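Local coordinates for protein D-isomer specific 2-hydroxyacid dehydrogenase NAD-binding (Xanthobacter autotrophicus, PDB 4XA8) that probably oxidises or reduces 2-hydroxyacid-type substrates as an NAD(P)-dependent oxidoreductase of the D-isomer specific 2-hydroxyacid dehydrogenase family, at residues A[37-45]-A[61-69]; A[142-152]-A[163-174]. All blocks are in the same frame, centred on the assembly; numbering follows the deposited sequence.

Contact 1 (A[37-45]-A[61-69]); sequences IARAGDGHV and PHGFFARFP
Two loops on the rim of the five-stranded parallel sheet meet here: the loop 37-45, which follows strand 34-37, and the loop 61-69, where a type II beta turn from Pro61 to Phe64 runs into a short 3-10 segment. Arg67 reaches across to the other loop. Its chain is extended from CG to NE, long enough for NH2 to reach Asp42 O at 3.0 Å, in a bent bond (141° at the hydrogen) that comes from above the carbonyl plane. Water 1 accepts a hydrogen bond from Arg67 NE at 2.7 Å and donates one to the same Asp42 O, so that carbonyl is gripped twice. Gly43 O lies over the centre of one face of the Arg67 guanidinium, 3.3 Å above its plane, too poorly angled toward NH2 for a hydrogen bond. Glycine suits position 43 because its phi is positive and a side chain would run into Pro61 and the Phe64 ring. Gly41 O rests against Pro61 CG at 3.4 Å. The rest of the contact is apolar: Ala38 CB meets the edge of Phe64 at CE1, 3.9 Å away, and Val45 CG1, lodged between its backbone N and carbonyl carbon (chi1 61°), comes up to the edge of Phe68 at CZ. The loop 37-45 is stiffened from within. Asp42 OD1 accepts from His44 N in an Asx turn and also from Arg39 NE, while Arg39 NH2 holds Asp42 OD2 at 2.9 Å, a side-on salt bridge using both oxygens. Against the sheet, Val45 and Phe64 pack on Val11 of strand 9-13, Phe64 and Phe68 reach Val57 and Val52 of strand 52-57, and Tyr13 touches both Ala38 and Pro61.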
loop_
_atom_site.group_PDB
_atom_site.type_symbol
_atom_site.label_atom_id
_atom_site.label_comp_id
_atom_site.label_asym_id
_atom_site.label_seq_id
_atom_site.Cartn_x
_atom_site.Cartn_y
_atom_site.Cartn_z
ATOM N N ILE A 37 13.928 -31.531 -8.477
ATOM C CA ILE A 37 13.074 -30.892 -7.470
ATOM C C ILE A 37 12.709 -31.950 -6.454
ATOM O O ILE A 37 12.068 -32.953 -6.804
ATOM C CB ILE A 37 11.816 -30.282 -8.110
ATOM C CG1 ILE A 37 12.236 -29.184 -9.092
ATOM C CG2 ILE A 37 10.887 -29.665 -7.051
ATOM C CD1 ILE A 37 11.133 -28.771 -10.072
ATOM N N ALA A 38 13.137 -31.750 -5.210
ATOM C CA ALA A 38 12.769 -32.645 -4.123
ATOM C C ALA A 38 11.393 -32.257 -3.671
ATOM O O ALA A 38 11.078 -31.056 -3.597
ATOM C CB ALA A 38 13.733 -32.524 -2.952
ATOM N N ARG A 39 10.620 -33.272 -3.302
ATOM C CA ARG A 39 9.221 -33.150 -2.902
ATOM C C ARG A 39 9.085 -32.511 -1.522
ATOM O O ARG A 39 9.766 -32.925 -0.583
ATOM C CB ARG A 39 8.627 -34.577 -2.908
ATOM C CG ARG A 39 7.231 -34.688 -2.401
ATOM C CD ARG A 39 6.607 -35.974 -2.885
ATOM N NE ARG A 39 7.122 -37.137 -2.162
ATOM C CZ ARG A 39 6.853 -38.392 -2.507
ATOM N NH1 ARG A 39 6.094 -38.643 -3.568
ATOM N NH2 ARG A 39 7.333 -39.408 -1.803
ATOM N N ALA A 40 8.248 -31.486 -1.405
ATOM C CA ALA A 40 7.971 -30.869 -0.099
ATOM C C ALA A 40 7.539 -31.952 0.895
ATOM O O ALA A 40 6.826 -32.896 0.530
ATOM C CB ALA A 40 6.904 -29.784 -0.204
ATOM N N GLY A 41 7.999 -31.829 2.140
ATOM C CA GLY A 41 7.604 -32.762 3.188
ATOM C C GLY A 41 8.731 -33.741 3.436
ATOM O O GLY A 41 9.542 -33.536 4.323
ATOM N N ASP A 42 8.814 -34.793 2.626
ATOM C CA ASP A 42 9.798 -35.846 2.874
ATOM C C ASP A 42 11.100 -35.585 2.122
ATOM O O ASP A 42 12.127 -36.197 2.418
ATOM C CB ASP A 42 9.226 -37.252 2.591
ATOM C CG ASP A 42 8.784 -37.465 1.131
ATOM O OD1 ASP A 42 8.891 -36.533 0.322
ATOM O OD2 ASP A 42 8.311 -38.585 0.795
ATOM N N GLY A 43 11.071 -34.681 1.149
ATOM C CA GLY A 43 12.273 -34.429 0.367
ATOM C C GLY A 43 12.641 -35.502 -0.653
ATOM O O GLY A 43 13.756 -35.494 -1.196
ATOM N N HIS A 44 11.718 -36.420 -0.935
ATOM C CA HIS A 44 11.969 -37.430 -1.943
ATOM C C HIS A 44 12.342 -36.789 -3.268
ATOM O O HIS A 44 11.642 -35.909 -3.765
ATOM C CB HIS A 44 10.768 -38.338 -2.196
ATOM C CG HIS A 44 11.007 -39.285 -3.327
ATOM N ND1 HIS A 44 12.117 -40.102 -3.374
ATOM C CD2 HIS A 44 10.324 -39.509 -4.479
ATOM C CE1 HIS A 44 12.091 -40.818 -4.486
ATOM N NE2 HIS A 44 11.009 -40.484 -5.172
ATOM N N VAL A 45 13.434 -37.254 -3.842
ATOM C CA VAL A 45 13.929 -36.730 -5.096
ATOM C C VAL A 45 14.302 -37.959 -5.935
ATOM O O VAL A 45 14.881 -38.908 -5.406
ATOM C CB VAL A 45 15.112 -35.757 -4.851
ATOM C CG1 VAL A 45 16.301 -36.431 -4.158
ATOM C CG2 VAL A 45 15.552 -35.092 -6.144
ATOM N N PRO A 61 14.028 -30.818 5.199
ATOM C CA PRO A 61 13.684 -31.737 6.263
ATOM C C PRO A 61 14.928 -32.192 7.036
ATOM O O PRO A 61 16.031 -32.236 6.470
ATOM C CB PRO A 61 13.035 -32.935 5.517
ATOM C CG PRO A 61 12.804 -32.486 4.129
ATOM C CD PRO A 61 13.789 -31.397 3.866
ATOM N N HIS A 62 14.754 -32.501 8.321
ATOM C CA HIS A 62 15.848 -33.027 9.163
ATOM C C HIS A 62 16.499 -34.210 8.422
ATOM O O HIS A 62 15.804 -35.087 7.906
ATOM C CB HIS A 62 15.300 -33.461 10.539
ATOM N N GLY A 63 17.825 -34.207 8.305
ATOM C CA GLY A 63 18.526 -35.302 7.628
ATOM C C GLY A 63 18.591 -35.194 6.109
ATOM O O GLY A 63 19.154 -36.056 5.462
ATOM N N PHE A 64 18.059 -34.111 5.526
ATOM C CA PHE A 64 18.016 -33.989 4.067
ATOM C C PHE A 64 19.414 -34.058 3.419
ATOM O O PHE A 64 19.628 -34.765 2.416
ATOM C CB PHE A 64 17.317 -32.688 3.688
ATOM C CG PHE A 64 17.242 -32.429 2.214
ATOM C CD1 PHE A 64 16.325 -33.102 1.409
ATOM C CD2 PHE A 64 18.056 -31.470 1.631
ATOM C CE1 PHE A 64 16.237 -32.805 0.049
ATOM C CE2 PHE A 64 17.959 -31.182 0.277
ATOM C CZ PHE A 64 17.042 -31.839 -0.507
ATOM N N PHE A 65 20.380 -33.361 3.988
ATOM C CA PHE A 65 21.673 -33.284 3.312
ATOM C C PHE A 65 22.423 -34.596 3.361
ATOM O O PHE A 65 23.339 -34.786 2.559
ATOM C CB PHE A 65 22.569 -32.197 3.908
ATOM C CG PHE A 65 22.047 -30.813 3.710
ATOM C CD1 PHE A 65 21.966 -30.266 2.435
ATOM C CD2 PHE A 65 21.655 -30.046 4.804
ATOM C CE1 PHE A 65 21.484 -28.987 2.243
ATOM C CE2 PHE A 65 21.167 -28.761 4.612
ATOM C CZ PHE A 65 21.092 -28.235 3.336
ATOM N N ALA A 66 22.030 -35.502 4.263
ATOM C CA ALA A 66 22.728 -36.773 4.387
ATOM C C ALA A 66 22.449 -37.645 3.192
ATOM O O ALA A 66 23.127 -38.654 2.994
ATOM C CB ALA A 66 22.339 -37.505 5.655
ATOM N N ARG A 67 21.451 -37.288 2.415
ATOM C CA ARG A 67 21.145 -38.015 1.193
ATOM C C ARG A 67 22.222 -37.871 0.118
ATOM O O ARG A 67 22.215 -38.623 -0.848
ATOM C CB ARG A 67 19.845 -37.485 0.563
ATOM C CG ARG A 67 18.534 -37.782 1.283
ATOM C CD ARG A 67 17.488 -36.887 0.608
ATOM N NE ARG A 67 16.112 -37.066 1.066
ATOM C CZ ARG A 67 15.258 -37.969 0.592
ATOM N NH1 ARG A 67 15.629 -38.827 -0.344
ATOM N NH2 ARG A 67 14.028 -38.035 1.089
ATOM N N PHE A 68 23.087 -36.852 0.232
ATOM C CA PHE A 68 23.905 -36.396 -0.898
ATOM C C PHE A 68 25.353 -36.355 -0.465
ATOM O O PHE A 68 25.853 -35.293 -0.084
ATOM C CB PHE A 68 23.413 -34.990 -1.337
ATOM C CG PHE A 68 21.920 -34.916 -1.541
ATOM C CD1 PHE A 68 21.319 -35.651 -2.545
ATOM C CD2 PHE A 68 21.118 -34.121 -0.721
ATOM C CE1 PHE A 68 19.949 -35.606 -2.734
ATOM C CE2 PHE A 68 19.754 -34.088 -0.897
ATOM C CZ PHE A 68 19.163 -34.822 -1.909
ATOM N N PRO A 69 26.044 -37.528 -0.472
ATOM C CA PRO A 69 27.410 -37.562 0.050
ATOM C C PRO A 69 28.418 -36.673 -0.712
ATOM O O PRO A 69 29.347 -36.176 -0.098
ATOM C CB PRO A 69 27.790 -39.061 -0.010
ATOM C CG PRO A 69 26.881 -39.681 -0.994
ATOM C CD PRO A 69 25.642 -38.796 -1.103
HETATM O O HOH W 1 14.958 -35.797 3.129
#

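Contact 2 (A[142-152]-A[163-174]); sequences AAEIRVGVLGL and LARHGFDVRGWS
Strands 146-150 and 169-174 run parallel, 4.5 Å apart at closest approach with their directions 22° apart, and six backbone hydrogen bonds link them from Asp169 N to Ile145 O through to Gly151 N to Trp173 O. On the face with Val147 and Val149, the returning helix delivers Leu163, whose CD1 fits against Val149 CG2 at 3.8 Å and also touches Val147 CG1. Branched valines suit this buried strand because their two methyls divide the work: Val147 CG2, beside its backbone N and anti to the carbonyl carbon, leans on Phe168 CB. The Phe168 ring presents its edge to Ile145 CB, with Ala142 CB 4.0 Å from Phe168 CD1. On the other face, Leu150 runs alongside Trp173 and sets CD1 3.6 Å from CE3 of the indole, whose NE1 is bonded to Gly188 O. Nearer the strand starts, Arg146 lies side by side with Asp169 in a long salt bridge, NE to OD2 4.0 Å. Two like charges come close, Arg146 NH2 to Arg171 NH2 3.1 Å, which is probably unfavourable; Arg171 also bonds through NH1 to Phe195 O. Glycine at 172 makes room for Leu152, whose CD2 lies 4.1 Å from Gly172 CA and whose CG rests 3.7 Å from Trp173 O. Cutting Leu152 back to an alanine removes both methyls and is likely to leave Gly172 and the Trp173 backbone without that apolar cover. Water 3 joins Leu152 N to Ser174 OG. This is the first beta-alpha-beta unit of a Rossmann fold: Gly151 fits the start of its GxGxxG motif, and Leu152 belongs to the NADPH site seen for this protein, although no cofactor is bound to this chain.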
loop_
_atom_site.group_PDB
_atom_site.type_symbol
_atom_site.label_atom_id
_atom_site.label_comp_id
_atom_site.label_asym_id
_atom_site.label_seq_id
_atom_site.Cartn_x
_atom_site.Cartn_y
_atom_site.Cartn_z
ATOM N N ALA A 142 -0.605 12.558 7.988
ATOM C CA ALA A 142 0.502 11.629 8.198
ATOM C C ALA A 142 1.358 11.979 9.442
ATOM O O ALA A 142 1.802 11.105 10.177
ATOM C CB ALA A 142 1.383 11.658 6.973
ATOM N N ALA A 143 1.581 13.273 9.653
ATOM C CA ALA A 143 2.419 13.763 10.742
ATOM C C ALA A 143 1.873 13.407 12.134
ATOM O O ALA A 143 2.643 13.306 13.083
ATOM C CB ALA A 143 2.629 15.265 10.604
ATOM N N GLU A 144 0.565 13.186 12.263
ATOM C CA GLU A 144 0.021 12.760 13.523
ATOM C C GLU A 144 0.165 11.244 13.766
ATOM O O GLU A 144 -0.092 10.774 14.857
ATOM C CB GLU A 144 -1.412 13.304 13.753
ATOM C CG GLU A 144 -2.550 12.655 13.027
ATOM C CD GLU A 144 -3.841 13.489 13.130
ATOM O OE1 GLU A 144 -4.048 14.486 12.394
ATOM O OE2 GLU A 144 -4.666 13.094 13.957
ATOM N N ILE A 145 0.636 10.494 12.777
ATOM C CA ILE A 145 0.746 9.038 12.910
ATOM C C ILE A 145 2.181 8.579 13.176
ATOM O O ILE A 145 3.102 8.726 12.345
ATOM C CB ILE A 145 0.164 8.325 11.683
ATOM C CG1 ILE A 145 -1.290 8.781 11.468
ATOM C CG2 ILE A 145 0.219 6.794 11.867
ATOM C CD1 ILE A 145 -1.937 8.189 10.224
ATOM N N ARG A 146 2.366 8.009 14.342
ATOM C CA ARG A 146 3.684 7.586 14.787
ATOM C C ARG A 146 3.946 6.161 14.350
ATOM O O ARG A 146 3.202 5.250 14.736
ATOM C CB ARG A 146 3.776 7.685 16.303
ATOM C CG ARG A 146 3.549 9.090 16.805
ATOM C CD ARG A 146 3.364 9.095 18.308
ATOM N NE ARG A 146 4.533 9.651 18.992
ATOM C CZ ARG A 146 4.708 9.661 20.319
ATOM N NH1 ARG A 146 3.797 9.140 21.139
ATOM N NH2 ARG A 146 5.799 10.216 20.829
ATOM N N VAL A 147 4.996 5.954 13.573
ATOM C CA VAL A 147 5.308 4.622 12.963
ATOM C C VAL A 147 6.736 4.295 13.457
ATOM O O VAL A 147 7.665 5.109 13.302
ATOM C CB VAL A 147 5.322 4.671 11.418
ATOM C CG1 VAL A 147 5.590 3.313 10.784
ATOM C CG2 VAL A 147 4.029 5.272 10.849
ATOM N N GLY A 148 6.868 3.146 14.086
ATOM C CA GLY A 148 8.107 2.678 14.668
ATOM C C GLY A 148 8.640 1.518 13.839
ATOM O O GLY A 148 7.947 0.495 13.671
ATOM N N VAL A 149 9.884 1.621 13.389
ATOM C CA VAL A 149 10.564 0.484 12.719
ATOM C C VAL A 149 11.552 -0.177 13.725
ATOM O O VAL A 149 12.505 0.483 14.176
ATOM C CB VAL A 149 11.322 1.006 11.475
ATOM C CG1 VAL A 149 12.034 -0.124 10.727
ATOM C CG2 VAL A 149 10.383 1.680 10.532
ATOM N N LEU A 150 11.276 -1.424 14.110
ATOM C CA LEU A 150 12.082 -2.187 15.037
ATOM C C LEU A 150 13.145 -2.935 14.231
ATOM O O LEU A 150 12.855 -3.924 13.575
ATOM C CB LEU A 150 11.165 -3.113 15.855
ATOM C CG LEU A 150 11.771 -3.934 16.955
ATOM C CD1 LEU A 150 12.105 -3.065 18.159
ATOM C CD2 LEU A 150 10.786 -5.022 17.351
ATOM N N GLY A 151 14.373 -2.431 14.256
ATOM C CA GLY A 151 15.524 -3.007 13.545
ATOM C C GLY A 151 15.980 -2.036 12.492
ATOM O O GLY A 151 15.164 -1.635 11.669
ATOM N N LEU A 152 17.245 -1.577 12.562
ATOM C CA LEU A 152 17.743 -0.605 11.572
ATOM C C LEU A 152 19.021 -1.030 10.903
ATOM O O LEU A 152 19.948 -0.228 10.732
ATOM C CB LEU A 152 17.928 0.781 12.203
ATOM C CG LEU A 152 16.710 1.486 12.788
ATOM C CD1 LEU A 152 17.181 2.732 13.562
ATOM C CD2 LEU A 152 15.693 1.878 11.713
ATOM N N LEU A 163 9.674 5.613 4.601
ATOM C CA LEU A 163 8.504 6.065 5.385
ATOM C C LEU A 163 8.527 7.548 5.744
ATOM O O LEU A 163 7.497 8.252 5.678
ATOM C CB LEU A 163 8.368 5.216 6.638
ATOM C CG LEU A 163 7.928 3.768 6.485
ATOM C CD1 LEU A 163 8.096 3.007 7.788
ATOM C CD2 LEU A 163 6.482 3.673 6.015
ATOM N N ALA A 164 9.702 8.063 6.069
ATOM C CA ALA A 164 9.813 9.454 6.402
ATOM C C ALA A 164 9.504 10.359 5.234
ATOM O O ALA A 164 8.950 11.434 5.470
ATOM C CB ALA A 164 11.179 9.765 6.992
ATOM N N ARG A 165 9.703 9.901 3.990
ATOM C CA ARG A 165 9.313 10.694 2.819
ATOM C C ARG A 165 7.832 10.910 2.709
ATOM O O ARG A 165 7.401 11.876 2.089
ATOM C CB ARG A 165 9.797 10.065 1.515
ATOM C CG ARG A 165 11.294 9.861 1.449
ATOM C CD ARG A 165 11.701 9.221 0.106
ATOM N NE ARG A 165 10.877 9.705 -1.014
ATOM C CZ ARG A 165 11.217 10.683 -1.858
ATOM N NH1 ARG A 165 12.385 11.317 -1.746
ATOM N NH2 ARG A 165 10.390 11.042 -2.830
ATOM N N HIS A 166 7.044 9.993 3.268
ATOM C CA HIS A 166 5.605 10.107 3.275
ATOM C C HIS A 166 4.983 10.954 4.413
ATOM O O HIS A 166 3.742 11.057 4.511
ATOM C CB HIS A 166 5.023 8.693 3.165
ATOM C CG HIS A 166 5.266 8.111 1.823
ATOM N ND1 HIS A 166 6.486 7.597 1.430
ATOM C CD2 HIS A 166 4.477 8.078 0.729
ATOM C CE1 HIS A 166 6.420 7.238 0.158
ATOM N NE2 HIS A 166 5.207 7.519 -0.280
ATOM N N GLY A 167 5.829 11.632 5.205
ATOM C CA GLY A 167 5.365 12.595 6.178
ATOM C C GLY A 167 5.026 12.026 7.565
ATOM O O GLY A 167 4.647 12.762 8.458
ATOM N N PHE A 168 5.121 10.708 7.741
ATOM C CA PHE A 168 4.830 10.107 9.045
ATOM C C PHE A 168 5.815 10.546 10.125
ATOM O O PHE A 168 6.938 10.982 9.811
ATOM C CB PHE A 168 4.861 8.566 8.939
ATOM C CG PHE A 168 3.779 8.011 8.053
ATOM C CD1 PHE A 168 2.477 8.133 8.423
ATOM C CD2 PHE A 168 4.082 7.404 6.829
ATOM C CE1 PHE A 168 1.441 7.642 7.622
ATOM C CE2 PHE A 168 3.064 6.913 5.996
ATOM C CZ PHE A 168 1.741 7.027 6.395
ATOM N N ASP A 169 5.390 10.486 11.382
ATOM C CA ASP A 169 6.322 10.681 12.498
ATOM C C ASP A 169 7.083 9.341 12.720
ATOM O O ASP A 169 6.609 8.455 13.461
ATOM C CB ASP A 169 5.522 11.115 13.734
ATOM C CG ASP A 169 6.399 11.433 14.943
ATOM O OD1 ASP A 169 7.626 11.188 14.924
ATOM O OD2 ASP A 169 5.811 11.863 15.943
ATOM N N VAL A 170 8.198 9.172 11.999
ATOM C CA VAL A 170 8.886 7.869 11.915
ATOM C C VAL A 170 9.952 7.767 13.015
ATOM O O VAL A 170 10.754 8.683 13.215
ATOM C CB VAL A 170 9.490 7.615 10.519
ATOM C CG1 VAL A 170 10.155 6.247 10.414
ATOM C CG2 VAL A 170 8.436 7.758 9.446
ATOM N N ARG A 171 9.884 6.672 13.770
ATOM C CA ARG A 171 10.894 6.359 14.763
ATOM C C ARG A 171 11.537 5.051 14.404
ATOM O O ARG A 171 10.934 4.255 13.724
ATOM C CB ARG A 171 10.302 6.384 16.208
ATOM C CG ARG A 171 8.933 5.723 16.346
ATOM C CD ARG A 171 8.408 5.575 17.789
ATOM N NE ARG A 171 8.286 6.873 18.369
ATOM C CZ ARG A 171 8.276 7.199 19.642
ATOM N NH1 ARG A 171 8.281 6.319 20.659
ATOM N NH2 ARG A 171 8.213 8.481 19.890
ATOM N N GLY A 172 12.755 4.810 14.886
ATOM C CA GLY A 172 13.373 3.531 14.711
ATOM C C GLY A 172 14.065 3.108 16.004
ATOM O O GLY A 172 14.435 3.959 16.851
ATOM N N TRP A 173 14.287 1.811 16.096
ATOM C CA TRP A 173 15.004 1.189 17.202
ATOM C C TRP A 173 16.082 0.284 16.709
ATOM O O TRP A 173 15.900 -0.501 15.761
ATOM C CB TRP A 173 14.048 0.403 18.128
ATOM C CG TRP A 173 14.767 -0.125 19.316
ATOM C CD1 TRP A 173 14.959 0.513 20.505
ATOM C CD2 TRP A 173 15.468 -1.380 19.421
ATOM N NE1 TRP A 173 15.686 -0.259 21.347
ATOM C CE2 TRP A 173 16.027 -1.427 20.728
ATOM C CE3 TRP A 173 15.667 -2.459 18.552
ATOM C CZ2 TRP A 173 16.819 -2.508 21.192
ATOM C CZ3 TRP A 173 16.449 -3.569 19.019
ATOM C CH2 TRP A 173 16.998 -3.584 20.329
ATOM N N SER A 174 17.225 0.357 17.369
ATOM C CA SER A 174 18.314 -0.540 17.048
ATOM C C SER A 174 19.060 -0.843 18.325
ATOM O O SER A 174 18.926 -0.145 19.297
ATOM C CB SER A 174 19.262 0.122 16.052
ATOM O OG SER A 174 20.343 -0.797 15.788
HETATM O O HOH W 2 3.226 12.826 15.618
HETATM O O HOH W 3 19.237 -3.041 14.339
#

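In the fold
From the N terminus, the chain begins a five-stranded parallel sheet with strands 9-13, 34-37 and 52-57. Contact 1 joins the loops before and after strand 52-57, with 15 residues between its segments, and strands 73-76 and 95-97 then complete the sheet. After helices 103-119 and 122-130 the chain enters the seven-stranded parallel sheet, where contact 2 closes around helix 154-165. The contacts follow in series, neither nested nor crossed. The centres of contact 1 and contact 2 lie about 43 Å apart, on opposite sides of the chain's centre. Contact 1 thus ties loops of one sheet, and contact 2 ties the first two strands of the Rossmann domain through the helix between them.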